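Local coordinates for protein CD8 alpha antigen (Sus scrofa, PDB 5EDX) that probably serves as a homodimeric T-cell co-receptor chain that binds MHC class I through its immunoglobulin V-set domains, at residues Asn57-Ala60 against Glu61-Thr65. Sequence-based numbering, arbitrary orientation.
Sequences NKTA and EGLDT
Ala60 and Leu63 close a type II beta turn with a single backbone hydrogen bond, Leu63 N to Ala60 O at 3.1 Å, nearly straight at the hydrogen (164°) although the N-H comes in from above the carbonyl plane. Glu61 and Gly62 are the two central residues. Gly62, the third residue of the turn, has a positive phi (91°), where a beta carbon would press against the carbonyl oxygen of Glu61; the glycine common at this place in type II turns avoids that. Glu61, in the polyproline II conformation the second place calls for, points its side chain away from the strand end, which suits a carboxylate at an exposed corner.

Across the mouth of the turn, Ala60 CB and Leu63 CB stand 4.3 Å apart, and the small methyl lets the leucine come alongside. With Leu63 CG anti to the backbone N (chi1 -175°) and chi2 near +60°, the CD2 methyl faces Thr59 CB at 4.2 Å. Beyond it the CG2 methyls of Thr59 and Thr65 meet at 4.0 Å, their side chains crossing at about a right angle. In both threonines the methyl is set anti to the carbonyl carbon, and this apolar branch does the touching; threonine suits an exposed edge because its other branch is a polar hydroxyl.

The turn follows strand 58-59, an outermost strand of its sheet, joined to strand 47-52 by backbone hydrogen bonds of Lys58 with Tyr51 and Ala60 with Leu49. Phe48 packs against Ala60, and Leu49 and Met50 against Leu63. Lys58 NZ reaches the backbone oxygen of Asn99 of the second subunit.

With one hydrogen bond and a few loose apolar contacts at the surface, the chemistry implies that the chain's reversal rests chiefly on its backbone conformation, while Ala60, by backbone and side chain, and Leu63, by side chain, join it to strand 47-52.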
ATOM      1  N   ASN A  57       1.592  17.689   8.894  1.00 25.52           N
ATOM      2  CA  ASN A  57       2.559  16.637   8.622  1.00 25.50           C
ATOM      3  C   ASN A  57       2.578  15.683   9.796  1.00 36.56           C
ATOM      4  O   ASN A  57       2.592  16.111  10.948  1.00 38.43           O
ATOM      5  CB  ASN A  57       3.959  17.208   8.426  1.00 22.45           C
ATOM      6  CG  ASN A  57       4.104  17.964   7.134  1.00 29.55           C
ATOM      7  OD1 ASN A  57       5.141  18.570   6.876  1.00 39.91           O
ATOM      8  ND2 ASN A  57       3.065  17.935   6.309  1.00 19.16           N
ATOM      9  N   LYS A  58       2.584  14.388   9.510  1.00 21.96           N
ATOM     10  CA  LYS A  58       2.561  13.395  10.567  1.00 15.54           C
ATOM     11  C   LYS A  58       3.506  12.264  10.224  1.00 15.97           C
ATOM     12  O   LYS A  58       3.321  11.585   9.222  1.00 15.17           O
ATOM     13  CB  LYS A  58       1.147  12.853  10.745  1.00 16.25           C
ATOM     14  CG  LYS A  58       1.009  11.895  11.913  1.00 25.71           C
ATOM     15  CD  LYS A  58      -0.445  11.636  12.226  1.00 22.38           C
ATOM     16  CE  LYS A  58      -0.606  10.866  13.526  1.00 28.02           C
ATOM     17  NZ  LYS A  58      -2.050  10.734  13.879  1.00 27.80           N
ATOM     18  N   THR A  59       4.535  12.078  11.040  1.00 17.32           N
ATOM     19  CA  THR A  59       5.471  10.983  10.812  1.00 16.32           C
ATOM     20  C   THR A  59       5.033   9.743  11.580  1.00 18.94           C
ATOM     21  O   THR A  59       4.358   9.836  12.606  1.00 15.60           O
ATOM     22  CB  THR A  59       6.920  11.361  11.205  1.00 21.19           C
ATOM     23  OG1 THR A  59       6.967  11.729  12.589  1.00 25.59           O
ATOM     24  CG2 THR A  59       7.414  12.533  10.358  1.00 23.06           C
ATOM     25  N   ALA A  60       5.411   8.576  11.074  1.00 11.98           N
ATOM     26  CA  ALA A  60       5.098   7.329  11.756  1.00 14.05           C
ATOM     27  C   ALA A  60       5.748   7.299  13.132  1.00 16.53           C
ATOM     28  O   ALA A  60       6.851   7.820  13.322  1.00 16.44           O
ATOM     29  CB  ALA A  60       5.577   6.141  10.930  1.00 15.47           C
ATOM     30  N   GLU A  61       5.068   6.687  14.093  1.00 16.64           N
ATOM     31  CA  GLU A  61       5.683   6.453  15.390  1.00 19.87           C
ATOM     32  C   GLU A  61       6.899   5.560  15.194  1.00 17.97           C
ATOM     33  O   GLU A  61       6.816   4.509  14.559  1.00 27.00           O
ATOM     34  CB  GLU A  61       4.693   5.798  16.353  1.00 30.53           C
ATOM     35  CG  GLU A  61       3.837   6.794  17.119  1.00 45.32           C
ATOM     36  CD  GLU A  61       2.796   6.117  17.989  1.00 61.99           C
ATOM     37  OE1 GLU A  61       3.106   5.058  18.579  1.00 58.78           O
ATOM     38  OE2 GLU A  61       1.668   6.648  18.082  1.00 66.66           O
ATOM     39  N   GLY A  62       8.037   5.984  15.726  1.00 27.64           N
ATOM     40  CA  GLY A  62       9.238   5.179  15.615  1.00 32.04           C
ATOM     41  C   GLY A  62      10.089   5.472  14.393  1.00 31.67           C
ATOM     42  O   GLY A  62      11.161   4.894  14.235  1.00 31.29           O
ATOM     43  N   LEU A  63       9.625   6.358  13.517  1.00 20.05           N
ATOM     44  CA  LEU A  63      10.464   6.777  12.399  1.00 18.34           C
ATOM     45  C   LEU A  63      11.584   7.676  12.906  1.00 16.56           C
ATOM     46  O   LEU A  63      11.330   8.682  13.574  1.00 20.87           O
ATOM     47  CB  LEU A  63       9.651   7.523  11.336  1.00 20.52           C
ATOM     48  CG  LEU A  63      10.445   7.893  10.080  1.00 17.67           C
ATOM     49  CD1 LEU A  63      10.747   6.650   9.259  1.00 22.53           C
ATOM     50  CD2 LEU A  63       9.692   8.918   9.242  1.00 15.61           C
ATOM     51  N   ASP A  64      12.825   7.327  12.576  1.00 19.97           N
ATOM     52  CA  ASP A  64      13.959   8.163  12.957  1.00 16.80           C
ATOM     53  C   ASP A  64      14.157   9.263  11.921  1.00 14.20           C
ATOM     54  O   ASP A  64      14.727   9.018  10.855  1.00 12.02           O
ATOM     55  CB  ASP A  64      15.223   7.307  13.086  1.00 18.98           C
ATOM     56  CG  ASP A  64      16.382   8.058  13.725  1.00 19.05           C
ATOM     57  OD1 ASP A  64      16.350   9.304  13.750  1.00 18.44           O
ATOM     58  OD2 ASP A  64      17.334   7.399  14.190  1.00 17.06           O
ATOM     59  N   THR A  65      13.693  10.475  12.230  1.00 14.14           N
ATOM     60  CA  THR A  65      13.688  11.553  11.247  1.00 15.23           C
ATOM     61  C   THR A  65      15.057  12.189  11.023  1.00 15.72           C
ATOM     62  O   THR A  65      15.204  13.087  10.198  1.00 16.19           O
ATOM     63  CB  THR A  65      12.630  12.639  11.568  1.00 19.05           C
ATOM     64  OG1 THR A  65      12.851  13.160  12.883  1.00 19.72           O
ATOM     65  CG2 THR A  65      11.229  12.046  11.498  1.00 25.18           C
TER